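Local coordinates for m3DLH protein (Halieaceae bacterium, PDB 7JKA) that probably hydrolyses dienelactone-type ester bonds, and perhaps phosphotriesters, as a member of the dienelactone hydrolase family, at residues T240-R243 with N244-E248; E231-T234 with E235-W239; L107-A110 with A111-L115. All coordinates share one frame; numbering follows the deposited sequence. Where two conformers were deposited one is given.

In the fold
All three interactions join successive turns of a helix, yet their chemistry follows their place in the fold. Interactions 1 and 2 lie in series along helix 232-250, with centres 13 Å apart. Interaction 2 holds the helix start, where a glutamate cap, waters and a serine hydroxyl do much of the work. Interaction 1, farther along, pairs a buried Met-aromatic contact on the sheet side with polar residues outside. Interaction 3 belongs to helix 101-116, on the opposite side of the chain's centre from interaction 2. It is the most buried, with alanines against strands and a threonine hydroxyl bound to the backbone. Its exposed Arg109 and Asp113 are linked through a water, weakly on the arginine side.

Interaction 1 (T240-R243 with N244-E248); sequences TAMR and NLFDE
Met242 and Phe246, one helical turn apart, make the main side-chain contact of this segment of helix 232-250. The methionine chain leaves with CG anti to its backbone nitrogen (chi1 179°), which lays that methylene over a face of the Phe246 ring. Met242 CG lies 3.9 Å from the centroid of the Phe246 ring, displaced toward the CE2-CZ rim, and forms a CH-pi contact. The sulfur follows more obliquely: Met242 SD is 4.6 Å from the centroid of the Phe246 ring and well off the ring normal, a Met-aromatic contact in which the methylene, not the sulfur, sits over the ring.

The hydrogen bonds between 240-243 and 244-248 are those of the helical backbone. Asn244 N bonds to Thr240 O at 2.8 Å, and Leu245, Phe246 and Asp247 repeat the pattern with Ala241, Met242 and Arg243. The straightest is Phe246 N to Met242 O, at 2.9 Å with an N-H...O angle of 170°, so the two residues in the CH-pi contact are also joined through their backbones.

On the exposed side, Thr240 and Asn244 run side by side, the methyl CG2 of Thr240 lying 3.8 Å from Asn244 ND2. The threonine hydroxyl looks to the backbone instead, bonding to Ala236 O one turn earlier.

Beyond the segments, Met242 and Phe246 rest on strands 126-131 and 150-154, while Ala241 and Leu245 touch strand 172-178. This is an amphipathic helix packed by one side on the central sheet, the layered alpha/beta arrangement characteristic of the alpha/beta-hydrolase fold to which dienelactone hydrolases belong.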
ATOM      1  N   THR A 240      -5.458 -13.622  -0.783  1.00 13.38           N
ATOM      2  CA  THR A 240      -4.756 -14.892  -0.637  1.00 11.98           C
ATOM      3  C   THR A 240      -3.377 -14.828  -1.274  1.00 13.85           C
ATOM      4  O   THR A 240      -2.403 -15.345  -0.718  1.00 13.26           O
ATOM      5  CB  THR A 240      -5.584 -16.011  -1.271  1.00 14.89           C
ATOM      6  OG1 THR A 240      -6.773 -16.191  -0.492  1.00 17.00           O
ATOM      7  CG2 THR A 240      -4.817 -17.343  -1.312  1.00 14.89           C
ATOM      8  N   ALA A 241      -3.274 -14.214  -2.461  1.00 12.77           N
ATOM      9  CA  ALA A 241      -1.963 -14.107  -3.092  1.00 12.13           C
ATOM     10  C   ALA A 241      -1.004 -13.306  -2.222  1.00 13.65           C
ATOM     11  O   ALA A 241       0.165 -13.676  -2.086  1.00 14.17           O
ATOM     12  CB  ALA A 241      -2.099 -13.490  -4.487  1.00 12.40           C
ATOM     13  N   MET A 242      -1.488 -12.215  -1.611  1.00 11.94           N
ATOM     14  CA  MET A 242      -0.686 -11.450  -0.663  1.00 12.79           C
ATOM     15  C   MET A 242      -0.243 -12.318   0.504  1.00 11.71           C
ATOM     16  O   MET A 242       0.936 -12.312   0.886  1.00 12.87           O
ATOM     17  CB  MET A 242      -1.503 -10.271  -0.149  1.00 11.50           C
ATOM     18  CG  MET A 242      -0.769  -9.397   0.873  1.00 12.67           C
ATOM     19  SD  MET A 242      -1.924  -8.479   1.907  1.00 13.84           S
ATOM     20  CE  MET A 242      -2.497  -9.820   2.950  1.00 14.44           C
ATOM     21  N   ARG A 243      -1.179 -13.060   1.099  0.56 13.18           N
ATOM     22  CA  ARG A 243      -0.835 -13.924   2.226  0.56 13.79           C
ATOM     23  C   ARG A 243       0.200 -14.972   1.832  0.56 14.29           C
ATOM     24  O   ARG A 243       1.116 -15.258   2.607  0.56 15.81           O
ATOM     25  CB  ARG A 243      -2.084 -14.606   2.781  0.56 15.53           C
ATOM     26  CG  ARG A 243      -3.042 -13.700   3.520  0.56 14.16           C
ATOM     27  CD  ARG A 243      -4.183 -14.534   4.126  0.56 14.85           C
ATOM     28  NE  ARG A 243      -3.677 -15.470   5.135  0.56 18.79           N
ATOM     29  CZ  ARG A 243      -4.416 -16.373   5.781  0.56 23.85           C
ATOM     30  NH1 ARG A 243      -5.717 -16.478   5.541  0.56 28.93           N
ATOM     31  NH2 ARG A 243      -3.854 -17.160   6.685  0.56 23.65           N
ATOM     32  N   ASN A 244       0.072 -15.561   0.636  1.00 15.43           N
ATOM     33  CA  ASN A 244       1.055 -16.561   0.203  1.00 14.04           C
ATOM     34  C   ASN A 244       2.443 -15.947   0.063  1.00 14.64           C
ATOM     35  O   ASN A 244       3.445 -16.590   0.393  1.00 17.11           O
ATOM     36  CB  ASN A 244       0.655 -17.198  -1.132  1.00 16.22           C
ATOM     37  CG  ASN A 244      -0.604 -18.068  -1.044  1.00 16.85           C
ATOM     38  OD1 ASN A 244      -0.970 -18.578   0.007  1.00 19.53           O
ATOM     39  ND2 ASN A 244      -1.256 -18.259  -2.197  1.00 14.33           N
ATOM     40  N   LEU A 245       2.523 -14.718  -0.461  1.00 13.86           N
ATOM     41  CA  LEU A 245       3.814 -14.040  -0.595  1.00 13.94           C
ATOM     42  C   LEU A 245       4.399 -13.721   0.772  1.00 13.56           C
ATOM     43  O   LEU A 245       5.583 -13.972   1.027  1.00 14.32           O
ATOM     44  CB  LEU A 245       3.665 -12.755  -1.409  1.00 14.72           C
ATOM     45  CG  LEU A 245       4.973 -11.994  -1.662  1.00 12.36           C
ATOM     46  CD1 LEU A 245       5.985 -12.866  -2.405  1.00 19.45           C
ATOM     47  CD2 LEU A 245       4.696 -10.724  -2.448  1.00 18.96           C
ATOM     48  N   PHE A 246       3.573 -13.186   1.669  1.00 12.68           N
ATOM     49  CA  PHE A 246       4.048 -12.890   3.018  1.00 13.55           C
ATOM     50  C   PHE A 246       4.550 -14.152   3.714  1.00 17.34           C
ATOM     51  O   PHE A 246       5.602 -14.129   4.368  1.00 16.81           O
ATOM     52  CB  PHE A 246       2.932 -12.243   3.830  1.00 13.12           C
ATOM     53  CG  PHE A 246       2.651 -10.800   3.459  1.00 12.78           C
ATOM     54  CD1 PHE A 246       3.372 -10.148   2.463  1.00 12.85           C
ATOM     55  CD2 PHE A 246       1.624 -10.119   4.088  1.00 12.91           C
ATOM     56  CE1 PHE A 246       3.097  -8.815   2.137  1.00 14.95           C
ATOM     57  CE2 PHE A 246       1.348  -8.780   3.776  1.00 15.01           C
ATOM     58  CZ  PHE A 246       2.074  -8.137   2.809  1.00 17.26           C
ATOM     59  N   ASP A 247       3.819 -15.268   3.577  1.00 17.21           N
ATOM     60  CA  ASP A 247       4.260 -16.508   4.220  1.00 17.75           C
ATOM     61  C   ASP A 247       5.619 -16.935   3.691  1.00 18.30           C
ATOM     62  O   ASP A 247       6.481 -17.419   4.441  1.00 19.21           O
ATOM     63  CB  ASP A 247       3.242 -17.627   3.973  1.00 18.27           C
ATOM     64  CG  ASP A 247       2.010 -17.505   4.817  1.00 28.23           C
ATOM     65  OD1 ASP A 247       1.973 -16.648   5.728  1.00 31.19           O
ATOM     66  OD2 ASP A 247       1.063 -18.277   4.566  1.00 31.75           O
ATOM     67  N   GLU A 248       5.820 -16.783   2.384  1.00 16.03           N
ATOM     68  CA  GLU A 248       7.092 -17.138   1.773  1.00 18.65           C
ATOM     69  C   GLU A 248       8.228 -16.316   2.369  1.00 20.62           C
ATOM     70  O   GLU A 248       9.292 -16.850   2.717  1.00 21.01           O
ATOM     71  CB  GLU A 248       6.968 -16.923   0.264  1.00 22.09           C
ATOM     72  CG  GLU A 248       8.159 -17.284  -0.557  1.00 28.08           C
ATOM     73  CD  GLU A 248       8.008 -16.749  -1.970  1.00 28.02           C
ATOM     74  OE1 GLU A 248       7.212 -17.317  -2.752  1.00 25.07           O
ATOM     75  OE2 GLU A 248       8.666 -15.737  -2.282  1.00 30.84           O
TER

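Interaction 2 (E231-T234 with E235-W239)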
ATOM      1  N   GLU A 231     -15.452  -6.250  -6.290  1.00 24.55           N
ATOM      2  CA  GLU A 231     -15.418  -7.576  -6.909  1.00 23.56           C
ATOM      3  C   GLU A 231     -14.952  -8.559  -5.841  1.00 21.69           C
ATOM      4  O   GLU A 231     -13.749  -8.739  -5.617  1.00 19.88           O
ATOM      5  CB  GLU A 231     -14.522  -7.593  -8.155  1.00 22.95           C
ATOM      6  CG  GLU A 231     -14.970  -8.612  -9.220  1.00 24.00           C
ATOM      7  CD  GLU A 231     -14.939 -10.034  -8.678  1.00 26.30           C
ATOM      8  OE1 GLU A 231     -15.902 -10.461  -7.998  1.00 32.34           O
ATOM      9  OE2 GLU A 231     -13.937 -10.722  -8.914  1.00 23.86           O
ATOM     10  N   PRO A 232     -15.893  -9.213  -5.146  1.00 25.29           N
ATOM     11  CA  PRO A 232     -15.496  -9.987  -3.959  1.00 24.23           C
ATOM     12  C   PRO A 232     -14.614 -11.175  -4.289  1.00 19.42           C
ATOM     13  O   PRO A 232     -13.752 -11.523  -3.477  1.00 20.84           O
ATOM     14  CB  PRO A 232     -16.839 -10.416  -3.342  1.00 29.14           C
ATOM     15  CG  PRO A 232     -17.801 -10.358  -4.458  1.00 30.08           C
ATOM     16  CD  PRO A 232     -17.344  -9.260  -5.379  1.00 27.17           C
ATOM     17  N   LEU A 233     -14.779 -11.798  -5.458  1.00 21.16           N
ATOM     18  CA  LEU A 233     -13.921 -12.925  -5.807  1.00 20.40           C
ATOM     19  C   LEU A 233     -12.473 -12.479  -5.952  1.00 19.87           C
ATOM     20  O   LEU A 233     -11.551 -13.103  -5.407  1.00 19.84           O
ATOM     21  CB  LEU A 233     -14.430 -13.574  -7.094  1.00 27.65           C
ATOM     22  CG  LEU A 233     -13.970 -14.997  -7.418  1.00 34.57           C
ATOM     23  CD1 LEU A 233     -14.064 -15.889  -6.194  1.00 35.62           C
ATOM     24  CD2 LEU A 233     -14.813 -15.562  -8.564  1.00 31.87           C
ATOM     25  N   THR A 234     -12.250 -11.387  -6.687  1.00 17.24           N
ATOM     26  CA  THR A 234     -10.903 -10.853  -6.850  1.00 16.10           C
ATOM     27  C   THR A 234     -10.356 -10.324  -5.533  1.00 16.64           C
ATOM     28  O   THR A 234      -9.155 -10.460  -5.262  1.00 14.16           O
ATOM     29  CB  THR A 234     -10.901  -9.743  -7.903  1.00 17.11           C
ATOM     30  OG1 THR A 234     -11.342 -10.278  -9.162  1.00 18.09           O
ATOM     31  CG2 THR A 234      -9.509  -9.170  -8.062  1.00 16.24           C
ATOM     32  N   GLU A 235     -11.212  -9.731  -4.699  1.00 16.13           N
ATOM     33  CA  GLU A 235     -10.752  -9.322  -3.372  1.00 15.63           C
ATOM     34  C   GLU A 235     -10.175 -10.507  -2.612  1.00 16.36           C
ATOM     35  O   GLU A 235      -9.072 -10.437  -2.065  1.00 16.26           O
ATOM     36  CB  GLU A 235     -11.888  -8.678  -2.572  1.00 17.12           C
ATOM     37  CG  GLU A 235     -11.358  -8.245  -1.189  1.00 19.21           C
ATOM     38  CD  GLU A 235     -12.436  -7.774  -0.235  1.00 28.80           C
ATOM     39  OE1 GLU A 235     -13.591  -8.240  -0.363  1.00 27.18           O
ATOM     40  OE2 GLU A 235     -12.119  -6.946   0.656  1.00 30.39           O
ATOM     41  N   ALA A 236     -10.881 -11.636  -2.620  1.00 16.53           N
ATOM     42  CA  ALA A 236     -10.416 -12.802  -1.885  1.00 15.31           C
ATOM     43  C   ALA A 236      -9.168 -13.401  -2.516  1.00 16.20           C
ATOM     44  O   ALA A 236      -8.205 -13.748  -1.813  1.00 15.75           O
ATOM     45  CB  ALA A 236     -11.534 -13.836  -1.823  1.00 15.96           C
ATOM     46  N   ARG A 237      -9.165 -13.543  -3.840  1.00 14.61           N
ATOM     47  CA  ARG A 237      -8.008 -14.138  -4.506  1.00 15.06           C
ATOM     48  C   ARG A 237      -6.745 -13.312  -4.290  1.00 14.03           C
ATOM     49  O   ARG A 237      -5.665 -13.861  -4.031  1.00 13.39           O
ATOM     50  CB  ARG A 237      -8.274 -14.280  -6.005  1.00 15.70           C
ATOM     51  CG  ARG A 237      -9.301 -15.337  -6.362  1.00 14.26           C
ATOM     52  CD  ARG A 237      -9.781 -15.101  -7.771  1.00 16.11           C
ATOM     53  NE  ARG A 237     -10.589 -16.217  -8.209  1.00 17.13           N
ATOM     54  CZ  ARG A 237     -11.184 -16.266  -9.402  1.00 17.65           C
ATOM     55  NH1 ARG A 237     -11.059 -15.264 -10.258  1.00 19.28           N
ATOM     56  NH2 ARG A 237     -11.893 -17.335  -9.739  1.00 19.79           N
ATOM     57  N   SER A 238      -6.846 -11.993  -4.464  1.00 13.90           N
ATOM     58  CA  SER A 238      -5.677 -11.145  -4.300  1.00 11.79           C
ATOM     59  C   SER A 238      -5.211 -11.104  -2.845  1.00 13.85           C
ATOM     60  O   SER A 238      -4.006 -11.070  -2.593  1.00 12.60           O
ATOM     61  CB  SER A 238      -5.968  -9.731  -4.811  1.00 13.25           C
ATOM     62  OG  SER A 238      -7.051  -9.117  -4.131  1.00 14.26           O
ATOM     63  N   TRP A 239      -6.136 -11.140  -1.875  1.00 13.46           N
ATOM     64  CA  TRP A 239      -5.712 -11.216  -0.477  1.00 14.66           C
ATOM     65  C   TRP A 239      -4.970 -12.520  -0.213  1.00 14.93           C
ATOM     66  O   TRP A 239      -3.953 -12.541   0.494  1.00 12.88           O
ATOM     67  CB  TRP A 239      -6.929 -11.106   0.432  1.00 13.57           C
ATOM     68  CG  TRP A 239      -6.631 -10.811   1.865  1.00 14.25           C
ATOM     69  CD1 TRP A 239      -6.765 -11.671   2.921  1.00 16.70           C
ATOM     70  CD2 TRP A 239      -6.169  -9.566   2.409  1.00 15.07           C
ATOM     71  NE1 TRP A 239      -6.398 -11.035   4.086  1.00 15.81           N
ATOM     72  CE2 TRP A 239      -6.043  -9.743   3.805  1.00 16.37           C
ATOM     73  CE3 TRP A 239      -5.860  -8.316   1.860  1.00 16.89           C
ATOM     74  CZ2 TRP A 239      -5.616  -8.714   4.664  1.00 16.53           C
ATOM     75  CZ3 TRP A 239      -5.442  -7.294   2.712  1.00 17.75           C
ATOM     76  CH2 TRP A 239      -5.323  -7.502   4.097  1.00 16.80           C
TER
HETATM   77  O   HOH W   1     -14.279 -11.056  -0.746  1.00 31.06           O
HETATM   78  O   HOH W   2     -10.340 -12.598 -10.441  1.00 20.73           O
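Arg237 and Leu233 are brought together by complementary first torsions: Leu233 CG lies anti to its backbone nitrogen (chi1 -162°), whereas Arg237 CG lies anti to its carbonyl carbon (chi1 -70°) and its chain runs extended back along the helix. Leu233 CG sits over the centre of one guanidinium face, 3.6 Å from Arg237 CZ, with CD2 nearer NH2. The leucine covers a face and leaves the N-H edge to a polar partner: a water in the guanidinium plane accepts from Arg237 NH1 at 2.8 Å and donates to Thr234 OG1.

That hydroxyl is part of the helix start. Glu231, at the N-cap, accepts from Leu233 N through OE1 and, through OE2, from Thr234 N (2.9 Å) and Thr234 OG1 (2.6 Å). The two Thr234 donors come to OE2 from one face of the carboxylate, the amide well above the plane and the hydroxyl closer to it, on the anti side.

Ser238 OG takes the position between the backbone nitrogen and carbonyl carbon, where it donates to Thr234 O at 2.7 Å. Ser238 N reaches Thr234 O from the other face at 2.9 Å, so one carbonyl serves two donors, beside Tyr208 and Phe215.

A water donates to Pro232 O and Glu235 OE1, bridging the first turn to a carboxylate that also accepts from Tyr230 and forms salt bridges with Arg61 and Arg64 on helix 56-67, which would probably keep it ionised. The negative carboxylate of Glu231 would be expected to interact favourably with the helix dipole while satisfying amides that have no earlier helical carbonyl.

Interaction 3 (L107-A110 with A111-L115)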
ATOM      1  N   LEU A 107       6.783  11.092   3.114  1.00 14.84           N
ATOM      2  CA  LEU A 107       5.641  10.707   3.938  1.00 12.76           C
ATOM      3  C   LEU A 107       5.487   9.186   3.986  1.00 12.19           C
ATOM      4  O   LEU A 107       4.995   8.642   4.980  1.00 14.17           O
ATOM      5  CB  LEU A 107       4.358  11.401   3.453  1.00 14.61           C
ATOM      6  CG  LEU A 107       3.654  11.010   2.155  1.00 15.74           C
ATOM      7  CD1 LEU A 107       2.808   9.761   2.323  1.00 16.31           C
ATOM      8  CD2 LEU A 107       2.813  12.231   1.677  1.00 18.46           C
ATOM      9  N   ALA A 108       5.887   8.483   2.914  1.00 14.59           N
ATOM     10  CA  ALA A 108       5.828   7.021   2.940  1.00 12.40           C
ATOM     11  C   ALA A 108       6.908   6.450   3.857  1.00 12.94           C
ATOM     12  O   ALA A 108       6.651   5.541   4.654  1.00 13.68           O
ATOM     13  CB  ALA A 108       5.989   6.473   1.529  1.00 13.85           C
ATOM     14  N   ARG A 109       8.113   7.010   3.783  1.00 14.44           N
ATOM     15  CA  ARG A 109       9.190   6.549   4.649  1.00 15.38           C
ATOM     16  C   ARG A 109       8.901   6.875   6.114  1.00 15.21           C
ATOM     17  O   ARG A 109       9.262   6.092   7.006  1.00 14.89           O
ATOM     18  CB  ARG A 109      10.506   7.171   4.184  1.00 20.79           C
ATOM     19  CG  ARG A 109      11.712   6.395   4.610  1.00 36.82           C
ATOM     20  CD  ARG A 109      12.629   6.076   3.442  1.00 37.68           C
ATOM     21  NE  ARG A 109      13.662   5.162   3.901  1.00 38.16           N
ATOM     22  CZ  ARG A 109      14.815   4.944   3.285  1.00 34.49           C
ATOM     23  NH1 ARG A 109      15.682   4.092   3.824  1.00 24.89           N
ATOM     24  NH2 ARG A 109      15.113   5.589   2.158  1.00 23.58           N
ATOM     25  N   ALA A 110       8.229   8.003   6.380  1.00 13.42           N
ATOM     26  CA  ALA A 110       7.849   8.326   7.752  1.00 13.42           C
ATOM     27  C   ALA A 110       6.896   7.285   8.316  1.00 15.20           C
ATOM     28  O   ALA A 110       7.024   6.893   9.483  1.00 14.81           O
ATOM     29  CB  ALA A 110       7.213   9.713   7.818  1.00 13.90           C
ATOM     30  N   ALA A 111       5.967   6.786   7.495  1.00 13.29           N
ATOM     31  CA  ALA A 111       5.096   5.710   7.962  1.00 12.43           C
ATOM     32  C   ALA A 111       5.894   4.437   8.242  1.00 11.65           C
ATOM     33  O   ALA A 111       5.712   3.802   9.279  1.00 13.32           O
ATOM     34  CB  ALA A 111       3.966   5.458   6.958  1.00 12.52           C
ATOM     35  N   LEU A 112       6.835   4.076   7.359  1.00 12.01           N
ATOM     36  CA  LEU A 112       7.621   2.862   7.607  1.00 12.20           C
ATOM     37  C   LEU A 112       8.469   3.010   8.864  1.00 12.27           C
ATOM     38  O   LEU A 112       8.552   2.089   9.691  1.00 13.00           O
ATOM     39  CB  LEU A 112       8.527   2.562   6.403  1.00 14.20           C
ATOM     40  CG  LEU A 112       9.364   1.282   6.514  1.00 12.50           C
ATOM     41  CD1 LEU A 112       8.469   0.069   6.724  1.00 13.76           C
ATOM     42  CD2 LEU A 112      10.236   1.120   5.284  1.00 16.19           C
ATOM     43  N   ASP A 113       9.135   4.166   9.012  1.00 13.03           N
ATOM     44  CA  ASP A 113       9.969   4.378  10.193  1.00 12.41           C
ATOM     45  C   ASP A 113       9.142   4.291  11.465  1.00 14.24           C
ATOM     46  O   ASP A 113       9.579   3.709  12.472  1.00 14.97           O
ATOM     47  CB  ASP A 113      10.642   5.738  10.108  1.00 15.38           C
ATOM     48  CG  ASP A 113      11.764   5.774   9.104  1.00 16.23           C
ATOM     49  OD1 ASP A 113      12.193   4.727   8.581  1.00 20.24           O
ATOM     50  OD2 ASP A 113      12.209   6.927   8.823  1.00 20.29           O
ATOM     51  N   THR A 114       7.941   4.856  11.431  1.00 13.18           N
ATOM     52  CA  THR A 114       7.076   4.801  12.600  1.00 14.37           C
ATOM     53  C   THR A 114       6.651   3.367  12.908  1.00 12.74           C
ATOM     54  O   THR A 114       6.603   2.966  14.078  1.00 13.04           O
ATOM     55  CB  THR A 114       5.875   5.704  12.372  1.00 17.07           C
ATOM     56  OG1 THR A 114       6.385   7.003  12.030  1.00 19.43           O
ATOM     57  CG2 THR A 114       5.100   5.821  13.627  1.00 23.17           C
ATOM     58  N   LEU A 115       6.347   2.582  11.876  1.00 14.84           N
ATOM     59  CA  LEU A 115       6.047   1.176  12.102  1.00 11.49           C
ATOM     60  C   LEU A 115       7.217   0.473  12.785  1.00 11.13           C
ATOM     61  O   LEU A 115       7.047  -0.249  13.774  1.00 13.21           O
ATOM     62  CB  LEU A 115       5.720   0.518  10.765  1.00 11.66           C
ATOM     63  CG  LEU A 115       5.559  -0.989  10.809  1.00 12.75           C
ATOM     64  CD1 LEU A 115       4.263  -1.295  11.532  1.00 13.30           C
ATOM     65  CD2 LEU A 115       5.561  -1.504   9.351  1.00 15.00           C
TER
HETATM   66  O   HOH W   3      14.543   4.625   7.026  0.47 26.74           O
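Four successive i to i+4 hydrogen bonds, from Ala111 N to Leu107 O through Thr114 N to Ala110 O, carry helix 101-116 through this segment, tightest at Asp113 N to Arg109 O (2.8 Å) and longest at Ala111 N to Leu107 O (3.3 Å). In that longest bond the amide approaches from above the carbonyl plane.

Thr114 adds a side-chain bond to this pattern. With its hydroxyl anti to the carbonyl carbon and beside the backbone nitrogen (chi1 -54°), Thr114 OG1 turns back to donate to Ala110 O at 2.6 Å. Thr114 N bonds to Ala110 O at 3.0 Å. The two donors come from opposite faces of the carbonyl plane, each tilted by 29°, and hold this oxygen between them. The threonine lies against Ile19 and Tyr21 of strand 14-22, its hydroxyl satisfied within the helix.

In the alpha/beta-hydrolase fold of this family, helices cover the central sheet, and here much of the facing surface is alanine: Ala108 and Ala111 touch strand 42-48 at Phe48 and Val46, while Ala110 and Ala111 meet Tyr21. Leu112 adds a branched chain against Val46, Ala146 and Leu148, and Leu107 lies on Phe28 of strand 27-35.

The exposed side is built differently. Asp113 CG sits 3.3 Å from Arg109 O, but the charged groups of the two residues do not meet, Arg109 NE and Asp113 OD1 being 4.9 Å apart. A water spans them, donating to Asp113 OD1 at 2.8 Å and accepting a weak bond from Arg109 NE at 3.3 Å.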